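Local coordinates for protein cellulase (PDB 6UI3) that probably cleaves internal beta-1,4 linkages of cellulose and related plant polysaccharides with its GH5 catalytic domain, as a broad-specificity endoglucanase of subfamily 4, at residues 66-71 and 107-112; 129-134 and 145-150; 152-157 and 196-201. One frame throughout, in Å; residues are numbered along the deposited sequence. Where two conformers were deposited one is given.

Contact 1 of 3, residues 66-71 and 107-112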
loop_
_atom_site.group_PDB
_atom_site.type_symbol
_atom_site.label_atom_id
_atom_site.label_comp_id
_atom_site.label_asym_id
_atom_site.label_seq_id
_atom_site.Cartn_x
_atom_site.Cartn_y
_atom_site.Cartn_z
ATOM N N PRO A 66 -6.673 -0.245 -1.885
ATOM C CA PRO A 66 -6.834 -1.698 -1.734
ATOM C C PRO A 66 -8.020 -2.207 -2.535
ATOM O O PRO A 66 -9.119 -1.670 -2.423
ATOM C CB PRO A 66 -7.091 -1.849 -0.225
ATOM C CG PRO A 66 -6.350 -0.691 0.396
ATOM C CD PRO A 66 -6.567 0.441 -0.576
ATOM N N VAL A 67 -7.814 -3.281 -3.308
ATOM C CA VAL A 67 -8.902 -3.875 -4.082
ATOM C C VAL A 67 -8.876 -5.396 -3.963
ATOM O O VAL A 67 -7.881 -6.038 -4.324
ATOM C CB VAL A 67 -8.874 -3.493 -5.574
ATOM C CG1 VAL A 67 -10.074 -4.110 -6.306
ATOM C CG2 VAL A 67 -8.841 -1.988 -5.763
ATOM N N ARG A 68 -9.978 -5.970 -3.471
ATOM C CA ARG A 68 -10.250 -7.405 -3.546
ATOM C C ARG A 68 -11.003 -7.651 -4.848
ATOM O O ARG A 68 -11.991 -6.969 -5.116
ATOM C CB ARG A 68 -11.114 -7.828 -2.354
ATOM C CG ARG A 68 -11.464 -9.310 -2.328
ATOM C CD ARG A 68 -12.471 -9.654 -1.235
ATOM N NE ARG A 68 -12.106 -9.170 0.096
ATOM C CZ ARG A 68 -11.881 -9.919 1.172
ATOM N NH1 ARG A 68 -11.919 -11.238 1.121
ATOM N NH2 ARG A 68 -11.616 -9.319 2.315
ATOM N N TRP A 69 -10.544 -8.612 -5.657
ATOM C CA TRP A 69 -11.126 -8.843 -6.974
ATOM C C TRP A 69 -11.978 -10.095 -7.086
ATOM O O TRP A 69 -12.822 -10.173 -7.991
ATOM C CB TRP A 69 -10.016 -8.929 -8.029
ATOM C CG TRP A 69 -9.170 -7.696 -8.126
ATOM C CD1 TRP A 69 -8.028 -7.427 -7.430
ATOM C CD2 TRP A 69 -9.404 -6.553 -8.972
ATOM N NE1 TRP A 69 -7.529 -6.191 -7.799
ATOM C CE2 TRP A 69 -8.358 -5.636 -8.738
ATOM C CE3 TRP A 69 -10.403 -6.214 -9.891
ATOM C CZ2 TRP A 69 -8.274 -4.413 -9.401
ATOM C CZ3 TRP A 69 -10.324 -4.992 -10.543
ATOM C CH2 TRP A 69 -9.266 -4.112 -10.299
ATOM N N ASP A 70 -11.778 -11.077 -6.209
ATOM C CA ASP A 70 -12.314 -12.417 -6.430
ATOM C C ASP A 70 -13.744 -12.622 -5.945
ATOM O O ASP A 70 -14.234 -13.753 -5.998
ATOM C CB ASP A 70 -11.352 -13.505 -5.937
ATOM C CG ASP A 70 -11.074 -13.476 -4.452
ATOM O OD1 ASP A 70 -11.472 -12.519 -3.765
ATOM O OD2 ASP A 70 -10.428 -14.440 -3.977
ATOM N N GLU A 71 -14.454 -11.566 -5.562
ATOM C CA GLU A 71 -15.908 -11.624 -5.444
ATOM C C GLU A 71 -16.580 -11.079 -6.691
ATOM O O GLU A 71 -17.816 -11.053 -6.758
ATOM C CB GLU A 71 -16.398 -10.876 -4.197
ATOM C CG GLU A 71 -15.780 -11.415 -2.905
ATOM C CD GLU A 71 -16.266 -10.741 -1.629
ATOM O OE1 GLU A 71 -16.505 -9.538 -1.608
ATOM O OE2 GLU A 71 -16.392 -11.450 -0.617
ATOM N N HIS A 107 -5.681 -7.339 -3.081
ATOM C CA HIS A 107 -5.719 -7.171 -1.621
ATOM C C HIS A 107 -6.798 -8.086 -1.065
ATOM O O HIS A 107 -7.985 -7.914 -1.344
ATOM C CB HIS A 107 -6.020 -5.698 -1.317
ATOM C CG HIS A 107 -5.636 -5.216 0.045
ATOM N ND1 HIS A 107 -4.761 -4.164 0.226
ATOM C CD2 HIS A 107 -6.060 -5.583 1.272
ATOM C CE1 HIS A 107 -4.662 -3.921 1.520
ATOM N NE2 HIS A 107 -5.435 -4.763 2.175
ATOM N N HIS A 108 -6.388 -9.089 -0.299
ATOM C CA HIS A 108 -7.278 -10.058 0.329
ATOM C C HIS A 108 -7.975 -11.009 -0.652
ATOM O O HIS A 108 -8.920 -11.687 -0.245
ATOM C CB HIS A 108 -8.359 -9.449 1.235
ATOM C CG HIS A 108 -7.846 -8.593 2.352
ATOM N ND1 HIS A 108 -6.641 -8.817 2.987
ATOM C CD2 HIS A 108 -8.405 -7.525 2.965
ATOM C CE1 HIS A 108 -6.470 -7.901 3.927
ATOM N NE2 HIS A 108 -7.532 -7.112 3.943
ATOM N N ASN A 109 -7.560 -11.091 -1.915
ATOM C CA ASN A 109 -7.959 -12.252 -2.697
ATOM C C ASN A 109 -7.585 -13.500 -1.902
ATOM O O ASN A 109 -6.588 -13.511 -1.172
ATOM C CB ASN A 109 -7.220 -12.316 -4.034
ATOM C CG ASN A 109 -7.961 -11.630 -5.153
ATOM O OD1 ASN A 109 -8.479 -10.518 -5.008
ATOM N ND2 ASN A 109 -7.982 -12.274 -6.306
ATOM N N LYS A 110 -8.360 -14.570 -2.072
ATOM C CA LYS A 110 -8.045 -15.831 -1.406
ATOM C C LYS A 110 -6.589 -16.237 -1.623
ATOM O O LYS A 110 -5.926 -16.717 -0.702
ATOM C CB LYS A 110 -8.980 -16.925 -1.928
ATOM C CG LYS A 110 -8.732 -18.299 -1.335
ATOM C CD LYS A 110 -9.192 -18.370 0.100
ATOM C CE LYS A 110 -9.687 -19.768 0.469
ATOM N NZ LYS A 110 -10.646 -19.733 1.622
ATOM N N PHE A 111 -6.069 -16.062 -2.837
ATOM C CA PHE A 111 -4.709 -16.537 -3.104
ATOM C C PHE A 111 -3.642 -15.796 -2.308
ATOM O O PHE A 111 -2.519 -16.296 -2.199
ATOM C CB PHE A 111 -4.397 -16.597 -4.611
ATOM C CG PHE A 111 -3.954 -15.294 -5.274
ATOM C CD1 PHE A 111 -2.647 -14.853 -5.161
ATOM C CD2 PHE A 111 -4.806 -14.581 -6.097
ATOM C CE1 PHE A 111 -2.220 -13.715 -5.800
ATOM C CE2 PHE A 111 -4.366 -13.427 -6.751
ATOM C CZ PHE A 111 -3.080 -13.013 -6.603
ATOM N N GLN A 112 -3.959 -14.628 -1.750
ATOM C CA GLN A 112 -2.998 -13.916 -0.914
ATOM C C GLN A 112 -2.456 -14.783 0.207
ATOM O O GLN A 112 -1.331 -14.556 0.678
ATOM C CB GLN A 112 -3.674 -12.682 -0.310
ATOM C CG GLN A 112 -2.745 -11.802 0.534
ATOM C CD GLN A 112 -3.486 -10.617 1.139
ATOM O OE1 GLN A 112 -3.340 -9.489 0.686
ATOM N NE2 GLN A 112 -4.307 -10.871 2.143
HETATM O O HOH W 1 -8.030 -15.434 -5.078
#
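Trp-69 and Asn-109 are joined by a nearly straight hydrogen bond between 66-71 and 107-112: backbone N of Trp-69 donates to OD1 of Asn-109 at 2.9 Å, in the plane of the amide carbonyl and 169° at the hydrogen. One residue further, the roles reverse. The side chain of Asp-70 receives the backbone of the other loop, Lys-110 N to Asp-70 OD2 at 2.8 Å, on the syn side of the carboxylate but 29° out of its plane. A water also donates to OD2 and accepts from Phe-111 N, giving this oxygen two donors. A third direct bond between the loops, weak, runs from His-107 N to Val-67 O.

Flat groups pack around these bonds. The Asp-70 carboxylate, with CG set between backbone N and carbonyl carbon (chi1 62°), stacks on the Asn-109 amide, their planes nearly parallel and the two CG atoms 3.7 Å apart. Pro-66 makes a CH-pi contact, its CB lying over one face of the His-107 imidazole, 3.6 Å from the centroid. His-107 in turn places CD2 over the centre of the His-108 ring, whose ND1 accepts an in-plane bond from Gln-112 NE2 that fixes the ring's rotation.

Arg-68 bends at chi3 and sets one guanidinium face, toward its rim, on His-108 CB, 3.4 Å from NH2, the guanidinium and imidazole planes far from parallel; its NE is bonded to Glu-34 O. Asn-105 takes Trp-69 NE1 on its backbone O and bonds His-107 ND1 through ND2, linking Trp-69 to the strand end before the second loop.

Both segments follow neighbouring parallel strands, 62-65 and 101-105, so this is the meeting of two adjacent beta-alpha loops at the C-terminal end of a TIM barrel, the end that carries the active site in GH5 enzymes.

Contact 2 of 3, residues 129-134 and 145-150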
loop_
_atom_site.group_PDB
_atom_site.type_symbol
_atom_site.label_atom_id
_atom_site.label_comp_id
_atom_site.label_asym_id
_atom_site.label_seq_id
_atom_site.Cartn_x
_atom_site.Cartn_y
_atom_site.Cartn_z
ATOM N N ILE A 129 -3.486 -13.899 -14.803
ATOM C CA ILE A 129 -4.727 -13.603 -15.517
ATOM C C ILE A 129 -5.353 -12.306 -15.005
ATOM O O ILE A 129 -5.841 -11.480 -15.789
ATOM C CB ILE A 129 -5.678 -14.811 -15.415
ATOM C CG1 ILE A 129 -5.096 -15.984 -16.207
ATOM C CG2 ILE A 129 -7.078 -14.441 -15.901
ATOM C CD1 ILE A 129 -5.761 -17.305 -15.921
ATOM N N VAL A 130 -5.327 -12.091 -13.690
ATOM C CA VAL A 130 -5.884 -10.874 -13.098
ATOM C C VAL A 130 -5.051 -9.656 -13.481
ATOM O O VAL A 130 -5.595 -8.644 -13.943
ATOM C CB VAL A 130 -6.030 -11.044 -11.571
ATOM C CG1 VAL A 130 -6.338 -9.710 -10.906
ATOM C CG2 VAL A 130 -7.105 -12.080 -11.246
ATOM N N TRP A 131 -3.726 -9.733 -13.312
ATOM C CA TRP A 131 -2.886 -8.594 -13.660
ATOM C C TRP A 131 -2.914 -8.282 -15.149
ATOM O O TRP A 131 -2.812 -7.109 -15.523
ATOM C CB TRP A 131 -1.443 -8.752 -13.149
ATOM C CG TRP A 131 -1.334 -8.198 -11.766
ATOM C CD1 TRP A 131 -1.083 -8.880 -10.601
ATOM C CD2 TRP A 131 -1.538 -6.832 -11.401
ATOM N NE1 TRP A 131 -1.102 -8.001 -9.532
ATOM C CE2 TRP A 131 -1.403 -6.746 -9.997
ATOM C CE3 TRP A 131 -1.830 -5.671 -12.127
ATOM C CZ2 TRP A 131 -1.562 -5.536 -9.306
ATOM C CZ3 TRP A 131 -1.997 -4.471 -11.441
ATOM C CH2 TRP A 131 -1.861 -4.415 -10.042
ATOM N N THR A 132 -3.048 -9.288 -16.017
ATOM C CA THR A 132 -3.172 -8.993 -17.444
ATOM C C THR A 132 -4.397 -8.128 -17.695
ATOM O O THR A 132 -4.341 -7.165 -18.466
ATOM C CB THR A 132 -3.240 -10.292 -18.251
ATOM O OG1 THR A 132 -2.007 -11.017 -18.101
ATOM C CG2 THR A 132 -3.421 -10.018 -19.731
ATOM N N GLN A 133 -5.513 -8.442 -17.025
ATOM C CA GLN A 133 -6.726 -7.638 -17.179
ATOM C C GLN A 133 -6.575 -6.229 -16.612
ATOM O O GLN A 133 -6.989 -5.253 -17.246
ATOM C CB GLN A 133 -7.900 -8.333 -16.495
ATOM C CG GLN A 133 -8.356 -9.593 -17.189
ATOM C CD GLN A 133 -9.400 -10.307 -16.370
ATOM O OE1 GLN A 133 -10.576 -9.970 -16.447
ATOM N NE2 GLN A 133 -8.977 -11.260 -15.560
ATOM N N ILE A 134 -6.049 -6.101 -15.396
ATOM C CA ILE A 134 -5.883 -4.772 -14.803
ATOM C C ILE A 134 -4.948 -3.937 -15.668
ATOM O O ILE A 134 -5.241 -2.788 -16.019
ATOM C CB ILE A 134 -5.366 -4.855 -13.350
ATOM C CG1 ILE A 134 -6.313 -5.659 -12.461
ATOM C CG2 ILE A 134 -5.156 -3.438 -12.776
ATOM C CD1 ILE A 134 -5.722 -6.023 -11.123
ATOM N N LEU A 145 -0.339 6.538 -11.955
ATOM C CA LEU A 145 -0.907 5.250 -11.579
ATOM C C LEU A 145 0.220 4.236 -11.399
ATOM O O LEU A 145 1.016 4.010 -12.315
ATOM C CB LEU A 145 -1.886 4.771 -12.646
ATOM C CG LEU A 145 -2.483 3.371 -12.424
ATOM C CD1 LEU A 145 -3.300 3.310 -11.154
ATOM C CD2 LEU A 145 -3.340 2.994 -13.621
ATOM N N ILE A 146 0.259 3.611 -10.229
ATOM C CA ILE A 146 1.277 2.650 -9.822
ATOM C C ILE A 146 0.572 1.330 -9.511
ATOM O O ILE A 146 -0.546 1.343 -8.988
ATOM C CB ILE A 146 1.976 3.182 -8.551
ATOM C CG1 ILE A 146 2.671 4.523 -8.813
ATOM C CG2 ILE A 146 2.937 2.125 -7.970
ATOM C CD1 ILE A 146 3.066 5.259 -7.539
ATOM N N PHE A 147 1.208 0.200 -9.820
ATOM C CA PHE A 147 0.671 -1.120 -9.494
ATOM C C PHE A 147 1.463 -1.744 -8.346
ATOM O O PHE A 147 2.684 -1.576 -8.269
ATOM C CB PHE A 147 0.772 -2.046 -10.711
ATOM C CG PHE A 147 -0.063 -1.633 -11.909
ATOM C CD1 PHE A 147 -1.194 -0.835 -11.781
ATOM C CD2 PHE A 147 0.286 -2.081 -13.179
ATOM C CE1 PHE A 147 -1.966 -0.505 -12.908
ATOM C CE2 PHE A 147 -0.477 -1.752 -14.290
ATOM C CZ PHE A 147 -1.591 -0.963 -14.154
ATOM N N ASP A 148 0.777 -2.486 -7.475
ATOM C CA ASP A 148 1.334 -3.149 -6.284
ATOM C C ASP A 148 0.892 -4.604 -6.389
ATOM O O ASP A 148 -0.304 -4.891 -6.357
ATOM C CB ASP A 148 0.786 -2.390 -5.062
ATOM C CG ASP A 148 1.002 -3.073 -3.710
ATOM O OD1 ASP A 148 1.638 -4.150 -3.613
ATOM O OD2 ASP A 148 0.509 -2.468 -2.700
ATOM N N THR A 149 1.837 -5.530 -6.591
ATOM C CA THR A 149 1.495 -6.828 -7.194
ATOM C C THR A 149 0.616 -7.717 -6.306
ATOM O O THR A 149 -0.133 -8.557 -6.821
ATOM C CB THR A 149 2.759 -7.620 -7.560
ATOM O OG1 THR A 149 3.491 -7.889 -6.353
ATOM C CG2 THR A 149 3.619 -6.907 -8.596
ATOM N N ILE A 150 0.740 -7.593 -4.987
ATOM C CA ILE A 150 -0.043 -8.362 -4.013
ATOM C C ILE A 150 0.159 -7.665 -2.672
ATOM O O ILE A 150 1.259 -7.212 -2.378
ATOM C CB ILE A 150 0.350 -9.855 -4.008
ATOM C CG1 ILE A 150 -0.532 -10.661 -3.044
ATOM C CG2 ILE A 150 1.836 -10.038 -3.707
ATOM C CD1 ILE A 150 -2.019 -10.706 -3.385
#
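Helix 120-137 packs on strand 145-148 here through Trp-131 and Phe-147, in a wholly buried contact on the outside of a TIM barrel. Helix and strand are the last two elements of the beta-alpha-beta unit that starts with strand 101-105, and the short segments run antiparallel at 178°, their axes 11.3 Å apart. Such a spacing leaves room for one layer of large side chains between them.

The indole fills much of that layer. CZ3, on its six-membered ring, comes over one face of the Phe-147 ring, 3.5 Å from CG, while the two planes meet obliquely at 44°. Phe-147 turns its ring outward to the helix with CG anti to the carbonyl carbon (chi1 -65°). Ile-134, one helical turn on, reaches both aromatics: CG2 lies 4.3 Å from Phe-147 CE1, and CD1 sits over one face of the indole. Ile-176 and Ile-180 of helix 163-182 continue the apolar layer beside Trp-131 and Phe-147. Asp-148 points the other way, and its carboxylate forms a salt bridge with Arg-64.

At the strand's end the indole edge turns polar. CZ2 passes 3.3 Å from Asp-148 O, and NE1 donates to Thr-149 O at 2.9 Å, nearly straight at the hydrogen but tilted from the carbonyl plane; Tyr-172 OH is bonded to that same carbonyl oxygen.

Contact 3 of 3, residues 152-157 and 196-201; sequences QPRHEE and TYCASS. Unlike the reference sequence in segment 152-157: Gln-152 (reference Glu).
Pro-153 and Cys-198 hold the tight half of this contact, where the backbones of 152-157 and 196-201 come together. Cys-198 N donates to Pro-153 O at 2.8 Å, from 19° off the carbonyl plane, and that same oxygen lies over one face of the Tyr-197 ring, toward its rim. The phenol then runs along the backbone of the first segment. Tyr-197 CE2 touches Arg-154 CA at 3.5 Å, and its OH takes the amide of His-155 in an almost perfectly straight bond, N to OH 3.0 Å at 178°. The hydroxyl is bonded to the backbone carbonyl oxygen of Asp-158 as well. Cys-198 SG closes the packing against Arg-154 CB at 3.6 Å, and Pro-153 CG rests on Thr-196 O at 3.7 Å. Gln-152 meets Cys-198 O most closely with CG, at 3.7 Å, while its amide OE1 is bonded to His-222 ND1. Gln-152 replaces the glutamate of the reference sequence, at the place in the Asn-Glu-Pro motif that supplies the general acid/base in GH5 relatives.

Toward the far end of 152-157 the contact loosens. A chi1 of 62° and an extended chain as far as NE lead Arg-154 off the contact, carrying its charge back to its own loop: NH2 forms a salt bridge with Glu-157 OE2 at 2.9 Å, and NH1 donates to Gln-152 O. Glu-156 and Glu-157 are exposed and do not touch 196-201.

The two loops leave the C-terminal ends of the neighbouring barrel strands 145-148 and 192-195. Helix 163-182 covers Pro-153 with Leu-169 and meets Tyr-197 edge-to-face with Phe-166, Lys-205 of helix 203-208 touches the same tyrosine, and strand 217-222 lies beside Ala-199.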
loop_
_atom_site.group_PDB
_atom_site.type_symbol
_atom_site.label_atom_id
_atom_site.label_comp_id
_atom_site.label_asym_id
_atom_site.label_seq_id
_atom_site.Cartn_x
_atom_site.Cartn_y
_atom_site.Cartn_z
ATOM N N GLN A 152 -0.321 -8.476 1.086
ATOM C CA GLN A 152 0.397 -9.097 2.209
ATOM C C GLN A 152 0.498 -10.597 1.969
ATOM O O GLN A 152 -0.153 -11.412 2.643
ATOM C CB GLN A 152 -0.242 -8.734 3.551
ATOM C CG GLN A 152 0.092 -7.279 3.909
ATOM C CD GLN A 152 -0.527 -6.725 5.160
ATOM O OE1 GLN A 152 -0.132 -5.653 5.625
ATOM N NE2 GLN A 152 -1.487 -7.416 5.709
ATOM N N PRO A 153 1.308 -10.990 0.986
ATOM C CA PRO A 153 1.376 -12.400 0.582
ATOM C C PRO A 153 1.935 -13.277 1.687
ATOM O O PRO A 153 2.952 -12.945 2.305
ATOM C CB PRO A 153 2.334 -12.378 -0.618
ATOM C CG PRO A 153 3.199 -11.155 -0.377
ATOM C CD PRO A 153 2.259 -10.149 0.236
ATOM N N ARG A 154 1.305 -14.427 1.896
ATOM C CA ARG A 154 1.708 -15.278 3.005
ATOM C C ARG A 154 1.129 -16.672 2.819
ATOM O O ARG A 154 0.322 -16.925 1.921
ATOM C CB ARG A 154 1.253 -14.673 4.343
ATOM C CG ARG A 154 -0.244 -14.532 4.473
ATOM C CD ARG A 154 -0.563 -13.809 5.750
ATOM N NE ARG A 154 -1.959 -13.615 6.077
ATOM C CZ ARG A 154 -2.687 -12.588 5.662
ATOM N NH1 ARG A 154 -2.190 -11.697 4.825
ATOM N NH2 ARG A 154 -3.931 -12.462 6.096
ATOM N N HIS A 155 1.536 -17.572 3.705
ATOM C CA HIS A 155 0.904 -18.873 3.872
ATOM C C HIS A 155 -0.033 -18.776 5.067
ATOM O O HIS A 155 0.421 -18.592 6.201
ATOM C CB HIS A 155 1.967 -19.940 4.116
ATOM C CG HIS A 155 1.422 -21.256 4.580
ATOM N ND1 HIS A 155 0.864 -22.180 3.722
ATOM C CD2 HIS A 155 1.347 -21.801 5.817
ATOM C CE1 HIS A 155 0.476 -23.240 4.408
ATOM N NE2 HIS A 155 0.758 -23.035 5.683
ATOM N N GLU A 156 -1.339 -18.899 4.815
ATOM C CA GLU A 156 -2.369 -18.959 5.870
ATOM C C GLU A 156 -2.195 -17.739 6.776
ATOM O O GLU A 156 -2.205 -16.607 6.270
ATOM C CB GLU A 156 -2.366 -20.318 6.561
ATOM C CG GLU A 156 -2.684 -21.443 5.614
ATOM C CD GLU A 156 -2.792 -22.789 6.303
ATOM O OE1 GLU A 156 -2.476 -22.880 7.509
ATOM O OE2 GLU A 156 -3.185 -23.758 5.628
ATOM N N GLU A 157 -2.092 -17.913 8.093
ATOM C CA GLU A 157 -1.822 -16.830 9.036
ATOM C C GLU A 157 -0.454 -16.998 9.696
ATOM O O GLU A 157 -0.259 -16.688 10.876
ATOM C CB GLU A 157 -2.947 -16.719 10.064
ATOM C CG GLU A 157 -4.272 -16.284 9.464
ATOM C CD GLU A 157 -4.205 -14.878 8.879
ATOM O OE1 GLU A 157 -3.537 -13.998 9.464
ATOM O OE2 GLU A 157 -4.822 -14.645 7.832
ATOM N N THR A 196 7.880 -7.778 0.124
ATOM C CA THR A 196 8.424 -8.926 0.838
ATOM C C THR A 196 7.256 -9.786 1.357
ATOM O O THR A 196 6.077 -9.416 1.270
ATOM C CB THR A 196 9.234 -8.423 2.031
ATOM O OG1 THR A 196 8.349 -7.633 2.839
ATOM C CG2 THR A 196 10.451 -7.608 1.614
ATOM N N TYR A 197 7.586 -10.934 1.950
ATOM C CA TYR A 197 6.583 -11.791 2.575
ATOM C C TYR A 197 5.847 -11.004 3.657
ATOM O O TYR A 197 6.481 -10.381 4.514
ATOM C CB TYR A 197 7.295 -13.023 3.158
ATOM C CG TYR A 197 6.388 -14.060 3.784
ATOM C CD1 TYR A 197 6.082 -14.003 5.126
ATOM C CD2 TYR A 197 5.871 -15.120 3.050
ATOM C CE1 TYR A 197 5.249 -14.952 5.721
ATOM C CE2 TYR A 197 5.041 -16.069 3.637
ATOM C CZ TYR A 197 4.740 -15.982 4.965
ATOM O OH TYR A 197 3.897 -16.927 5.523
ATOM N N CYS A 198 4.513 -10.994 3.596
ATOM C CA CYS A 198 3.659 -10.199 4.473
ATOM C C CYS A 198 3.922 -8.698 4.370
ATOM O O CYS A 198 3.484 -7.940 5.249
ATOM C CB CYS A 198 3.735 -10.606 5.958
ATOM S SG CYS A 198 2.984 -12.197 6.340
ATOM N N ALA A 199 4.626 -8.248 3.334
ATOM C CA ALA A 199 5.152 -6.881 3.268
ATOM C C ALA A 199 5.922 -6.525 4.538
ATOM O O ALA A 199 5.987 -5.370 4.962
ATOM C CB ALA A 199 4.070 -5.843 2.940
ATOM N N SER A 200 6.529 -7.520 5.171
ATOM C CA SER A 200 7.198 -7.325 6.445
ATOM C C SER A 200 8.581 -6.700 6.298
ATOM O O SER A 200 9.336 -6.984 5.358
ATOM C CB SER A 200 7.360 -8.686 7.130
ATOM O OG SER A 200 7.968 -8.560 8.396
ATOM N N SER A 201 8.929 -5.889 7.295
ATOM C CA SER A 201 10.266 -5.348 7.468
ATOM C C SER A 201 11.131 -6.168 8.415
ATOM O O SER A 201 12.275 -5.777 8.674
ATOM C CB SER A 201 10.197 -3.893 7.952
ATOM O OG SER A 201 9.653 -3.798 9.256
#

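How the contacts relate
The three contacts follow one another round the barrel. Contacts 1 and 3 join loops at the C-terminal ends of the strands, whereas contact 2 lies on the outer, helical layer. Contact 1 meets contact 2 through Trp-69 CZ2, 3.5 Å from Ile-134 CD1, and through Phe-111 CE1, 3.9 Å from Ile-150 CD1; their centres are about 12 Å apart. Gln-112 joins contact 1 to contact 3, its O 2.9 Å from Arg-154 N and its OE1 3.2 Å from Gln-152 N, both probable hydrogen bonds. Contacts 2 and 3, centres about 18 Å apart, adjoin only in sequence. The backbone of Gln-152, at the expected acid/base place, is thus probably tied to the loop of contact 1.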